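Local coordinates for protein cryptic loci regulator 2 (Schizosaccharomyces pombe 972h-, PDB 5IKJ) that promotes transcriptional silencing at the mating-type region and centromere, acting upstream of histone deacetylases and supporting nucleosome positioning and the silencing function of the SHREC complex, at residues 185-189 with 204-209; 408-414 with 428-434. All coordinates share one frame; numbering follows the deposited sequence.

Contact 1 of 2, residues 185-189 with 204-209. With ZN (zinc ion), chain C.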
loop_
_atom_site.group_PDB
_atom_site.type_symbol
_atom_site.label_atom_id
_atom_site.label_comp_id
_atom_site.label_asym_id
_atom_site.label_seq_id
_atom_site.Cartn_x
_atom_site.Cartn_y
_atom_site.Cartn_z
ATOM N N ASP A 185 -6.413 -16.890 -17.154
ATOM C CA ASP A 185 -5.051 -17.402 -17.036
ATOM C C ASP A 185 -4.077 -16.572 -17.862
ATOM O O ASP A 185 -2.950 -16.313 -17.426
ATOM C CB ASP A 185 -5.004 -18.871 -17.460
ATOM C CG ASP A 185 -5.688 -19.789 -16.465
ATOM O OD1 ASP A 185 -5.890 -19.372 -15.304
ATOM O OD2 ASP A 185 -6.017 -20.933 -16.841
ATOM N N PHE A 186 -4.492 -16.147 -19.059
ATOM C CA PHE A 186 -3.632 -15.308 -19.885
ATOM C C PHE A 186 -3.350 -13.967 -19.224
ATOM O O PHE A 186 -2.261 -13.411 -19.397
ATOM C CB PHE A 186 -4.271 -15.082 -21.255
ATOM C CG PHE A 186 -3.617 -13.989 -22.051
ATOM C CD1 PHE A 186 -2.321 -14.133 -22.516
ATOM C CD2 PHE A 186 -4.298 -12.817 -22.334
ATOM C CE1 PHE A 186 -1.716 -13.131 -23.250
ATOM C CE2 PHE A 186 -3.697 -11.809 -23.069
ATOM C CZ PHE A 186 -2.404 -11.967 -23.527
ATOM N N LEU A 187 -4.310 -13.437 -18.463
ATOM C CA LEU A 187 -4.175 -12.081 -17.939
ATOM C C LEU A 187 -2.903 -11.920 -17.118
ATOM O O LEU A 187 -2.237 -10.880 -17.193
ATOM C CB LEU A 187 -5.396 -11.716 -17.096
ATOM C CG LEU A 187 -6.462 -10.850 -17.765
ATOM C CD1 LEU A 187 -7.584 -10.595 -16.785
ATOM C CD2 LEU A 187 -5.887 -9.525 -18.262
ATOM N N HIS A 188 -2.552 -12.928 -16.321
ATOM C CA HIS A 188 -1.355 -12.818 -15.494
ATOM C C HIS A 188 -0.101 -12.718 -16.353
ATOM O O HIS A 188 0.810 -11.944 -16.041
ATOM C CB HIS A 188 -1.271 -14.003 -14.534
ATOM C CG HIS A 188 -2.345 -14.004 -13.492
ATOM N ND1 HIS A 188 -2.278 -13.222 -12.359
ATOM C CD2 HIS A 188 -3.516 -14.679 -13.415
ATOM C CE1 HIS A 188 -3.360 -13.419 -11.626
ATOM N NE2 HIS A 188 -4.126 -14.299 -12.245
ATOM N N HIS A 189 -0.038 -13.487 -17.442
ATOM C CA HIS A 189 1.078 -13.352 -18.372
ATOM C C HIS A 189 1.021 -12.017 -19.103
ATOM O O HIS A 189 2.055 -11.367 -19.298
ATOM C CB HIS A 189 1.076 -14.508 -19.370
ATOM C CG HIS A 189 2.361 -14.654 -20.122
ATOM N ND1 HIS A 189 3.496 -15.191 -19.556
ATOM C CD2 HIS A 189 2.694 -14.326 -21.393
ATOM C CE1 HIS A 189 4.472 -15.193 -20.445
ATOM N NE2 HIS A 189 4.012 -14.672 -21.568
ATOM N N CYS A 204 6.773 -13.828 -13.312
ATOM C CA CYS A 204 5.399 -13.962 -13.774
ATOM C C CYS A 204 4.637 -14.942 -12.893
ATOM O O CYS A 204 5.169 -15.981 -12.493
ATOM C CB CYS A 204 5.364 -14.435 -15.229
ATOM S SG CYS A 204 3.708 -14.454 -15.966
ATOM N N CYS A 205 3.383 -14.607 -12.599
ATOM C CA CYS A 205 2.524 -15.446 -11.774
ATOM C C CYS A 205 1.644 -16.386 -12.587
ATOM O O CYS A 205 0.895 -17.170 -11.996
ATOM C CB CYS A 205 1.627 -14.576 -10.886
ATOM S SG CYS A 205 2.499 -13.347 -9.894
ATOM N N CYS A 206 1.713 -16.335 -13.915
ATOM C CA CYS A 206 0.781 -17.095 -14.731
ATOM C C CYS A 206 1.068 -18.590 -14.624
ATOM O O CYS A 206 2.147 -19.018 -14.208
ATOM C CB CYS A 206 0.850 -16.647 -16.192
ATOM S SG CYS A 206 1.975 -17.611 -17.227
ATOM N N VAL A 207 0.080 -19.391 -15.029
ATOM C CA VAL A 207 0.149 -20.832 -14.812
ATOM C C VAL A 207 1.252 -21.459 -15.652
ATOM O O VAL A 207 1.866 -22.450 -15.241
ATOM C CB VAL A 207 -1.211 -21.492 -15.116
ATOM C CG1 VAL A 207 -1.233 -22.922 -14.588
ATOM C CG2 VAL A 207 -2.361 -20.688 -14.516
ATOM N N LEU A 208 1.527 -20.904 -16.835
ATOM C CA LEU A 208 2.468 -21.541 -17.749
ATOM C C LEU A 208 3.917 -21.222 -17.406
ATOM O O LEU A 208 4.812 -22.003 -17.747
ATOM C CB LEU A 208 2.155 -21.125 -19.188
ATOM C CG LEU A 208 0.771 -21.523 -19.711
ATOM C CD1 LEU A 208 0.601 -21.081 -21.157
ATOM C CD2 LEU A 208 0.529 -23.023 -19.589
ATOM N N CYS A 209 4.172 -20.098 -16.738
ATOM C CA CYS A 209 5.517 -19.787 -16.269
ATOM C C CYS A 209 5.780 -20.309 -14.866
ATOM O O CYS A 209 6.934 -20.598 -14.528
ATOM C CB CYS A 209 5.754 -18.273 -16.288
ATOM S SG CYS A 209 5.437 -17.479 -17.881
HETATM ZN ZN ZN C . 3.651 -15.963 -17.606
HETATM O O HOH W 1 2.478 -12.053 -13.638
#
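His-189 and three cysteines, Cys-204, Cys-206 and Cys-209, close round one zinc ion. The histidine turns its ND1 to the metal, at 2.1 Å from the zinc ion. Its CG lies anti to the backbone N (chi1 -165°), which swings the ring off the helix toward the zinc. The three sulfurs gather about the ND1 side of the ring. Cys-209 SG sits at the ring edge, near its plane, 3.4 Å from His-189 ND1. Cys-204 SG and Cys-206 SG approach the same ring obliquely. The far nitrogen, NE2, is hydrogen-bonded to Asp-21 OD2, which would fix the rotation of the ring. His-174 meets the ring edge-to-face.

Two of the thiolates also take backbone N-H groups. Cys-206 N donates to Cys-204 SG at 3.4 Å, nearly straight at 164°. Cys-209 N donates to Cys-206 SG, and this bond caps the short helix 207-210, with Cys-206 as its N-cap. Such N-H bonds probably ease the negative charge on the sulfurs.

The rest is close packing of helix 183-195 against the turn and the start of helix 207-210. Cys-206 CB lies 3.5 Å from His-189 N. His-188 rests its CB on Cys-206 CA at 3.7 Å, while its ring meets Cys-205 CB obliquely. Near the start of helix 183-195, Asp-185 OD1 touches Val-207 CG2 at 3.8 Å. A water bridges the backbones: it donates to His-188 O and accepts from Cys-205 N, each at 2.9 Å from the water oxygen.

One histidine from a helix, two cysteines from the turn and a third from the short helix after it make a three-cysteine, one-histidine site, consistent with a structural zinc site.

Contact 2 of 2, residues 408-414 with 428-434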
loop_
_atom_site.group_PDB
_atom_site.type_symbol
_atom_site.label_atom_id
_atom_site.label_comp_id
_atom_site.label_asym_id
_atom_site.label_seq_id
_atom_site.Cartn_x
_atom_site.Cartn_y
_atom_site.Cartn_z
ATOM N N LYS A 408 15.546 23.097 14.893
ATOM C CA LYS A 408 14.138 23.418 14.690
ATOM C C LYS A 408 13.375 22.287 14.008
ATOM O O LYS A 408 12.218 22.487 13.620
ATOM C CB LYS A 408 13.994 24.694 13.855
ATOM C CG LYS A 408 14.527 25.959 14.507
ATOM C CD LYS A 408 14.160 27.182 13.676
ATOM C CE LYS A 408 15.298 28.187 13.601
ATOM N NZ LYS A 408 15.651 28.754 14.931
ATOM N N THR A 409 13.990 21.117 13.849
ATOM C CA THR A 409 13.360 20.017 13.129
ATOM C C THR A 409 12.127 19.538 13.883
ATOM O O THR A 409 12.222 19.107 15.037
ATOM C CB THR A 409 14.352 18.870 12.942
ATOM O OG1 THR A 409 15.463 19.316 12.157
ATOM C CG2 THR A 409 13.690 17.687 12.243
ATOM N N SER A 410 10.970 19.608 13.228
ATOM C CA SER A 410 9.731 19.092 13.797
ATOM C C SER A 410 9.492 17.637 13.414
ATOM O O SER A 410 9.013 16.852 14.239
ATOM C CB SER A 410 8.547 19.947 13.341
ATOM O OG SER A 410 8.733 21.307 13.695
ATOM N N PHE A 411 9.819 17.262 12.179
ATOM C CA PHE A 411 9.619 15.894 11.724
ATOM C C PHE A 411 10.539 15.615 10.544
ATOM O O PHE A 411 11.020 16.534 9.875
ATOM C CB PHE A 411 8.160 15.641 11.328
ATOM C CG PHE A 411 7.644 16.582 10.273
ATOM C CD1 PHE A 411 7.961 16.392 8.937
ATOM C CD2 PHE A 411 6.832 17.648 10.616
ATOM C CE1 PHE A 411 7.483 17.254 7.967
ATOM C CE2 PHE A 411 6.351 18.512 9.650
ATOM C CZ PHE A 411 6.678 18.314 8.324
ATOM N N MET A 412 10.775 14.329 10.304
ATOM C CA MET A 412 11.431 13.861 9.090
ATOM C C MET A 412 10.370 13.393 8.105
ATOM O O MET A 412 9.451 12.656 8.477
ATOM C CB MET A 412 12.406 12.718 9.383
ATOM C CG MET A 412 12.877 11.964 8.129
ATOM S SD MET A 412 13.929 10.544 8.469
ATOM C CE MET A 412 15.457 11.347 8.945
ATOM N N TYR A 413 10.502 13.822 6.853
ATOM C CA TYR A 413 9.685 13.310 5.755
ATOM C C TYR A 413 10.435 12.123 5.160
ATOM O O TYR A 413 11.410 12.293 4.426
ATOM C CB TYR A 413 9.426 14.411 4.733
ATOM C CG TYR A 413 8.664 13.992 3.496
ATOM C CD1 TYR A 413 7.837 12.876 3.495
ATOM C CD2 TYR A 413 8.777 14.722 2.321
ATOM C CE1 TYR A 413 7.144 12.502 2.355
ATOM C CE2 TYR A 413 8.093 14.358 1.180
ATOM C CZ TYR A 413 7.277 13.247 1.201
ATOM O OH TYR A 413 6.595 12.887 0.060
ATOM N N ILE A 414 9.975 10.914 5.482
ATOM C CA ILE A 414 10.759 9.711 5.230
ATOM C C ILE A 414 10.798 9.421 3.736
ATOM O O ILE A 414 9.758 9.367 3.066
ATOM C CB ILE A 414 10.182 8.523 6.014
ATOM C CG1 ILE A 414 10.219 8.810 7.518
ATOM C CG2 ILE A 414 10.959 7.244 5.706
ATOM C CD1 ILE A 414 9.435 7.815 8.352
ATOM N N GLN A 428 15.916 7.445 6.126
ATOM C CA GLN A 428 16.431 8.523 5.291
ATOM C C GLN A 428 15.275 9.417 4.872
ATOM O O GLN A 428 14.242 8.922 4.406
ATOM C CB GLN A 428 17.153 7.978 4.053
ATOM C CG GLN A 428 17.748 9.065 3.162
ATOM C CD GLN A 428 18.150 8.549 1.796
ATOM O OE1 GLN A 428 18.964 7.633 1.681
ATOM N NE2 GLN A 428 17.574 9.135 0.752
ATOM N N GLY A 429 15.449 10.723 5.034
ATOM C CA GLY A 429 14.430 11.662 4.602
ATOM C C GLY A 429 14.878 13.086 4.837
ATOM O O GLY A 429 15.965 13.347 5.363
ATOM N N SER A 430 14.014 14.013 4.432
ATOM C CA SER A 430 14.252 15.435 4.617
ATOM C C SER A 430 13.688 15.897 5.954
ATOM O O SER A 430 12.700 15.354 6.457
ATOM C CB SER A 430 13.620 16.238 3.478
ATOM O OG SER A 430 12.291 15.809 3.231
ATOM N N LEU A 431 14.326 16.916 6.524
ATOM C CA LEU A 431 13.972 17.444 7.833
ATOM C C LEU A 431 13.236 18.767 7.671
ATOM O O LEU A 431 13.630 19.612 6.862
ATOM C CB LEU A 431 15.224 17.641 8.693
ATOM C CG LEU A 431 16.151 16.424 8.782
ATOM C CD1 LEU A 431 17.418 16.771 9.546
ATOM C CD2 LEU A 431 15.439 15.244 9.428
ATOM N N TRP A 432 12.169 18.942 8.449
ATOM C CA TRP A 432 11.297 20.099 8.328
ATOM C C TRP A 432 11.028 20.706 9.697
ATOM O O TRP A 432 11.223 20.071 10.736
ATOM C CB TRP A 432 9.954 19.731 7.683
ATOM C CG TRP A 432 10.063 19.178 6.301
ATOM C CD1 TRP A 432 10.633 17.995 5.930
ATOM C CD2 TRP A 432 9.568 19.779 5.100
ATOM N NE1 TRP A 432 10.532 17.828 4.570
ATOM C CE2 TRP A 432 9.881 18.909 4.037
ATOM C CE3 TRP A 432 8.894 20.969 4.819
ATOM C CZ2 TRP A 432 9.545 19.193 2.717
ATOM C CZ3 TRP A 432 8.562 21.251 3.509
ATOM C CH2 TRP A 432 8.887 20.366 2.474
ATOM N N THR A 433 10.566 21.953 9.675
ATOM C CA THR A 433 10.007 22.614 10.842
ATOM C C THR A 433 8.596 23.077 10.507
ATOM O O THR A 433 8.274 23.345 9.346
ATOM C CB THR A 433 10.863 23.812 11.283
ATOM O OG1 THR A 433 10.425 24.269 12.569
ATOM C CG2 THR A 433 10.766 24.962 10.283
ATOM N N GLN A 434 7.752 23.165 11.531
ATOM C CA GLN A 434 6.376 23.613 11.369
ATOM C C GLN A 434 6.152 24.871 12.194
ATOM O O GLN A 434 6.671 24.997 13.307
ATOM C CB GLN A 434 5.380 22.524 11.787
ATOM C CG GLN A 434 5.385 22.199 13.272
ATOM C CD GLN A 434 4.543 20.982 13.606
ATOM O OE1 GLN A 434 4.960 20.118 14.377
ATOM N NE2 GLN A 434 3.345 20.912 13.033
#
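Trp-432 O takes two backbone donors from the facing chain. Ser-410 N bonds to it in the carbonyl plane, at a doubtfully short distance, and Phe-411 N adds a weak bond. Two residues thus face one, a classic beta bulge. Trp-432 N in turn donates to Phe-411 O at 3.0 Å. Beyond it, Tyr-413 and Ser-430 exchange a pair of backbone bonds. Tyr-413 N to Ser-430 O is the shorter, at 2.7 Å; the return bond from Ser-430 N is more bent. Leu-431 N is hydrogen-bonded outside the pair, to His-478 NE2.

Side-chain hydroxyls extend the pairing past the bulge. Thr-433 OG1 donates to Lys-408 O at 2.7 Å. Ser-410 OG accepts from Gln-434 N at 3.0 Å. Strands 411-419 and 425-436 form an antiparallel beta hairpin within the SH3-like region of Clr2.

Phe-411, Tyr-413, Ser-430 and Trp-432 share one face of the hairpin. The indole NE1 donates to Ser-430 OG at 3.0 Å, with the oxygen near the ring plane. Phe-411 CE1 presses on Trp-432 CB at 3.5 Å; the Phe-411 ring and the five-membered ring of Trp-432 are nearly parallel (16°) but slid apart. Replacing Trp-432 with an alanine would probably leave Ser-430 OG without its indole donor and open a gap beside Phe-411 and Tyr-413 CB. Tyr-413 OH bonds to Asn-392, and Gln-434 OE1 accepts from Trp-495.

On the other face Met-412 SD lies near Gly-429 N. A bend at chi3 (-73°) turns Met-412 CE back toward Leu-431 CD2, at 3.9 Å.

In the fold
After the N-terminal helices 50-67 and 75-82 and several short strands, the chain reaches helix 183-195. Contact 1 then closes a loop of 14 intervening residues, tying that helix to the start of helix 207-210, just before the long helix 214-237. The chain goes on through the five-stranded antiparallel sheet formed by strands between 247 and 311 and enters the second, mixed sheet. There contact 2 joins strands 411-419 and 425-436; the 13 residues between its segments are mostly the rest of these strands and their turn. The two contacts are in series, so neither encloses nor crosses the other. Contact 1 and contact 2 lie on opposite sides of the chain's centre, with centres about 43 Å apart.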